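PDB 3HZB: carbohydrate binding protein from Flavobacterium johnsoniae, which binds calcium through the betagamma-crystallin domain described here and, as a longer multidomain protein, probably also binds carbohydrate. Local coordinates for residues Gly46-Ala60 with Thr74-Asn87. Sequence-based numbering, arbitrary orientation.
Sequences GYQAILYQDDNFGGA and TWNDKVSSIRVIAN. With CA (calcium ion), chain M; CA (calcium ion), chain L.
Ile50 and Arg83 pair through two backbone hydrogen bonds, Ile50 N to Arg83 O (2.7 Å) and Arg83 N to Ile50 O, at the middle of an antiparallel ladder joining strands 47-52 and 81-86. Bonds between Gln48 and Ile85 and from Tyr52 N to Ser81 O continue it on either side.

The folded hairpin 53-59 is pinned by Ser81. Its OG, set between backbone N and carbonyl carbon (chi1 59°), donates to Asp54 O at 2.6 Å and accepts from Phe57 N at 2.9 Å. Arg83 runs over the Phe57 ring, with CD 4.0 Å from the centroid in a CH-pi contact. Its NH1 donates in the guanidinium plane to Tyr52 OH (3.0 Å), while NE forms a salt bridge with Asp22.

On the opposite side of the sheet, Leu51 packs on Val79 and lies alongside Ile82, with its CB against Trp75 CZ3. The bend of Gln53 at chi2 (-74°) brings NE2 over one face of the indole, where it donates to Thr74 O at 3.0 Å.

One calcium ion is bound by Gln53 O (2.5 Å), Lys78 O and Ser80 OG, with Asp36 completing the protein ligands; Ser80 OG also accepts a hydrogen bond from Asn35 ND2. Asp77 OD1 binds a second calcium with Lys7, Asp37 and Ser39. Such paired calcium sites, drawing ligands from both Greek key motifs, characterise the calcium-binding betagamma-crystallin domain.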
# COMPACT_ATOMS: atom_id res chain seq x y z
N GLY B 46 -0.46 -6.21 6.81
CA GLY B 46 -0.48 -7.49 7.49
C GLY B 46 0.02 -8.63 6.63
O GLY B 46 0.15 -9.76 7.09
N TYR B 47 0.31 -8.33 5.37
CA TYR B 47 0.80 -9.33 4.43
C TYR B 47 1.95 -8.77 3.64
O TYR B 47 2.17 -7.57 3.62
CB TYR B 47 -0.33 -9.74 3.49
CG TYR B 47 -1.51 -10.30 4.23
CD1 TYR B 47 -1.54 -11.63 4.64
CD2 TYR B 47 -2.58 -9.48 4.59
CE1 TYR B 47 -2.60 -12.13 5.39
CE2 TYR B 47 -3.64 -9.96 5.34
CZ TYR B 47 -3.65 -11.29 5.74
OH TYR B 47 -4.70 -11.78 6.48
N GLN B 48 2.70 -9.65 2.98
CA GLN B 48 3.82 -9.21 2.17
C GLN B 48 4.16 -10.21 1.09
O GLN B 48 3.84 -11.39 1.19
CB GLN B 48 5.04 -8.97 3.06
CG GLN B 48 5.36 -10.11 4.01
CD GLN B 48 6.45 -9.74 5.00
OE1 GLN B 48 6.70 -10.47 5.97
NE2 GLN B 48 7.10 -8.61 4.77
N ALA B 49 4.80 -9.72 0.03
CA ALA B 49 5.19 -10.56 -1.08
C ALA B 49 6.70 -10.66 -1.19
O ALA B 49 7.40 -9.65 -1.13
CB ALA B 49 4.61 -10.01 -2.38
N ILE B 50 7.20 -11.88 -1.32
CA ILE B 50 8.62 -12.11 -1.50
C ILE B 50 8.77 -12.39 -2.99
O ILE B 50 8.21 -13.37 -3.49
CB ILE B 50 9.12 -13.35 -0.73
CG1 ILE B 50 8.76 -13.24 0.75
CG2 ILE B 50 10.62 -13.49 -0.94
CD1 ILE B 50 9.34 -12.03 1.45
N LEU B 51 9.50 -11.54 -3.69
CA LEU B 51 9.69 -11.72 -5.13
C LEU B 51 10.97 -12.50 -5.41
O LEU B 51 11.95 -12.37 -4.68
CB LEU B 51 9.77 -10.36 -5.83
CG LEU B 51 8.69 -9.33 -5.51
CD1 LEU B 51 8.94 -8.08 -6.34
CD2 LEU B 51 7.31 -9.90 -5.80
N TYR B 52 10.94 -13.30 -6.46
CA TYR B 52 12.10 -14.09 -6.86
C TYR B 52 12.41 -13.83 -8.34
O TYR B 52 11.51 -13.73 -9.17
CB TYR B 52 11.83 -15.58 -6.65
CG TYR B 52 11.62 -15.97 -5.21
CD1 TYR B 52 12.69 -16.40 -4.41
CD2 TYR B 52 10.36 -15.89 -4.62
CE1 TYR B 52 12.50 -16.74 -3.07
CE2 TYR B 52 10.16 -16.23 -3.28
CZ TYR B 52 11.24 -16.65 -2.51
OH TYR B 52 11.04 -16.97 -1.19
N GLN B 53 13.70 -13.72 -8.66
CA GLN B 53 14.11 -13.48 -10.03
C GLN B 53 13.80 -14.69 -10.91
O GLN B 53 13.36 -14.54 -12.04
CB GLN B 53 15.61 -13.18 -10.10
CG GLN B 53 16.04 -11.82 -9.58
CD GLN B 53 15.68 -10.68 -10.52
OE1 GLN B 53 15.78 -10.81 -11.74
NE2 GLN B 53 15.29 -9.55 -9.95
N ASP B 54 14.01 -15.89 -10.40
CA ASP B 54 13.77 -17.07 -11.22
C ASP B 54 12.55 -17.86 -10.78
O ASP B 54 11.99 -17.60 -9.72
CB ASP B 54 15.01 -17.97 -11.20
CG ASP B 54 16.27 -17.25 -11.66
OD1 ASP B 54 16.16 -16.36 -12.53
OD2 ASP B 54 17.37 -17.57 -11.17
N ASP B 55 12.14 -18.81 -11.62
CA ASP B 55 10.98 -19.64 -11.30
C ASP B 55 11.34 -20.56 -10.14
O ASP B 55 12.51 -20.74 -9.81
CB ASP B 55 10.58 -20.46 -12.53
CG ASP B 55 9.23 -21.15 -12.37
OD1 ASP B 55 8.49 -20.83 -11.42
OD2 ASP B 55 8.90 -22.02 -13.21
N ASN B 56 10.32 -21.13 -9.51
CA ASN B 56 10.51 -22.04 -8.40
C ASN B 56 11.30 -21.42 -7.26
O ASN B 56 12.08 -22.10 -6.58
CB ASN B 56 11.18 -23.32 -8.91
CG ASN B 56 10.37 -23.98 -10.00
OD1 ASN B 56 9.17 -24.20 -9.85
ND2 ASN B 56 11.03 -24.30 -11.12
N PHE B 57 11.10 -20.12 -7.07
CA PHE B 57 11.72 -19.36 -5.99
C PHE B 57 13.24 -19.37 -6.01
O PHE B 57 13.90 -19.39 -4.97
CB PHE B 57 11.16 -19.90 -4.67
CG PHE B 57 9.71 -20.28 -4.76
CD1 PHE B 57 9.30 -21.60 -4.56
CD2 PHE B 57 8.76 -19.34 -5.15
CE1 PHE B 57 7.97 -21.97 -4.75
CE2 PHE B 57 7.42 -19.70 -5.34
CZ PHE B 57 7.03 -21.02 -5.14
N GLY B 58 13.80 -19.33 -7.22
CA GLY B 58 15.24 -19.33 -7.37
C GLY B 58 15.78 -17.94 -7.63
O GLY B 58 15.02 -17.02 -7.92
N GLY B 59 17.10 -17.79 -7.51
CA GLY B 59 17.72 -16.49 -7.75
C GLY B 59 17.52 -15.47 -6.63
O GLY B 59 17.08 -15.81 -5.53
N ALA B 60 17.83 -14.22 -6.93
CA ALA B 60 17.69 -13.13 -5.97
C ALA B 60 16.25 -12.92 -5.52
O ALA B 60 15.31 -13.28 -6.22
CB ALA B 60 18.24 -11.84 -6.57
N THR B 74 15.99 -3.34 -11.38
CA THR B 74 16.38 -4.68 -10.99
C THR B 74 15.21 -5.65 -10.93
O THR B 74 15.36 -6.85 -11.18
CB THR B 74 17.07 -4.68 -9.60
OG1 THR B 74 18.24 -3.86 -9.65
CG2 THR B 74 17.49 -6.09 -9.21
N TRP B 75 14.02 -5.13 -10.63
CA TRP B 75 12.86 -6.00 -10.51
C TRP B 75 11.73 -5.84 -11.50
O TRP B 75 10.89 -6.73 -11.62
CB TRP B 75 12.29 -5.90 -9.09
CG TRP B 75 13.20 -6.55 -8.11
CD1 TRP B 75 14.18 -5.95 -7.38
CD2 TRP B 75 13.26 -7.94 -7.82
NE1 TRP B 75 14.86 -6.89 -6.64
CE2 TRP B 75 14.32 -8.13 -6.89
CE3 TRP B 75 12.53 -9.06 -8.25
CZ2 TRP B 75 14.66 -9.39 -6.39
CZ3 TRP B 75 12.88 -10.32 -7.75
CH2 TRP B 75 13.93 -10.47 -6.83
N ASN B 76 11.69 -4.73 -12.22
CA ASN B 76 10.63 -4.52 -13.19
C ASN B 76 10.75 -5.50 -14.36
O ASN B 76 11.82 -5.64 -14.94
CB ASN B 76 10.64 -3.09 -13.73
CG ASN B 76 9.49 -2.82 -14.65
OD1 ASN B 76 8.33 -2.95 -14.25
ND2 ASN B 76 9.78 -2.45 -15.89
N ASP B 77 9.65 -6.17 -14.68
CA ASP B 77 9.64 -7.14 -15.77
C ASP B 77 10.70 -8.22 -15.57
O ASP B 77 11.34 -8.64 -16.53
CB ASP B 77 9.88 -6.44 -17.11
CG ASP B 77 8.77 -5.48 -17.47
OD1 ASP B 77 7.67 -5.64 -16.91
OD2 ASP B 77 8.99 -4.58 -18.30
N LYS B 78 10.87 -8.65 -14.33
CA LYS B 78 11.86 -9.67 -14.02
C LYS B 78 11.34 -10.74 -13.07
O LYS B 78 11.97 -11.76 -12.88
CB LYS B 78 13.10 -9.02 -13.38
CG LYS B 78 13.90 -8.12 -14.31
CD LYS B 78 14.54 -8.92 -15.43
CE LYS B 78 15.38 -8.04 -16.34
NZ LYS B 78 15.91 -8.83 -17.49
N VAL B 79 10.18 -10.52 -12.45
CA VAL B 79 9.66 -11.51 -11.51
C VAL B 79 9.20 -12.80 -12.20
O VAL B 79 8.45 -12.76 -13.17
CB VAL B 79 8.49 -10.91 -10.69
CG1 VAL B 79 7.90 -11.96 -9.76
CG2 VAL B 79 9.01 -9.73 -9.87
N SER B 80 9.67 -13.93 -11.68
CA SER B 80 9.34 -15.25 -12.22
C SER B 80 8.59 -16.15 -11.26
O SER B 80 8.01 -17.16 -11.66
CB SER B 80 10.59 -15.95 -12.72
OG SER B 80 11.04 -15.34 -13.91
N SER B 81 8.62 -15.81 -9.98
CA SER B 81 7.89 -16.55 -8.96
C SER B 81 7.72 -15.66 -7.74
O SER B 81 8.50 -14.73 -7.51
CB SER B 81 8.59 -17.87 -8.60
OG SER B 81 9.90 -17.68 -8.12
N ILE B 82 6.67 -15.94 -6.96
CA ILE B 82 6.35 -15.14 -5.79
C ILE B 82 5.80 -15.98 -4.66
O ILE B 82 5.15 -17.00 -4.88
CB ILE B 82 5.26 -14.09 -6.13
CG1 ILE B 82 5.73 -13.20 -7.28
CG2 ILE B 82 4.92 -13.27 -4.90
CD1 ILE B 82 4.66 -12.26 -7.79
N ARG B 83 6.06 -15.53 -3.43
CA ARG B 83 5.55 -16.19 -2.25
C ARG B 83 4.93 -15.11 -1.39
O ARG B 83 5.54 -14.06 -1.15
CB ARG B 83 6.67 -16.91 -1.49
CG ARG B 83 7.23 -18.11 -2.25
CD ARG B 83 8.33 -18.78 -1.47
NE ARG B 83 7.85 -19.29 -0.19
CZ ARG B 83 8.49 -19.13 0.96
NH1 ARG B 83 9.64 -18.47 0.99
NH2 ARG B 83 7.98 -19.63 2.08
N VAL B 84 3.69 -15.35 -0.97
CA VAL B 84 2.95 -14.41 -0.14
C VAL B 84 2.93 -14.98 1.27
O VAL B 84 2.54 -16.13 1.47
CB VAL B 84 1.50 -14.25 -0.66
CG1 VAL B 84 0.75 -13.26 0.21
CG2 VAL B 84 1.52 -13.77 -2.11
N ILE B 85 3.37 -14.17 2.23
CA ILE B 85 3.42 -14.59 3.63
C ILE B 85 2.86 -13.51 4.55
O ILE B 85 2.70 -12.36 4.15
CB ILE B 85 4.87 -14.89 4.07
CG1 ILE B 85 5.71 -13.62 4.00
CG2 ILE B 85 5.47 -15.98 3.19
CD1 ILE B 85 7.13 -13.80 4.47
N ALA B 86 2.56 -13.89 5.79
CA ALA B 86 2.03 -12.93 6.75
C ALA B 86 3.11 -11.91 7.09
O ALA B 86 4.30 -12.20 7.00
CB ALA B 86 1.58 -13.66 8.01
N ASN B 87 2.68 -10.71 7.47
CA ASN B 87 3.61 -9.65 7.84
C ASN B 87 3.23 -9.11 9.21
O ASN B 87 2.36 -9.73 9.86
CB ASN B 87 3.57 -8.51 6.82
CG ASN B 87 4.64 -7.45 7.09
OD1 ASN B 87 4.61 -6.36 6.50
ND2 ASN B 87 5.58 -7.77 7.97
CA CA M . 12.91 -13.64 -14.31
CA CA L . 5.33 -4.66 -17.02
O HOH W 1 2.39 -5.36 4.86
O HOH W 2 15.10 -12.21 -13.88
O HOH W 3 6.98 -2.95 -18.17
O HOH W 4 4.96 -5.69 -19.38
O HOH W 5 4.41 -2.37 -18.28
O HOH W 6 14.31 -13.82 -16.74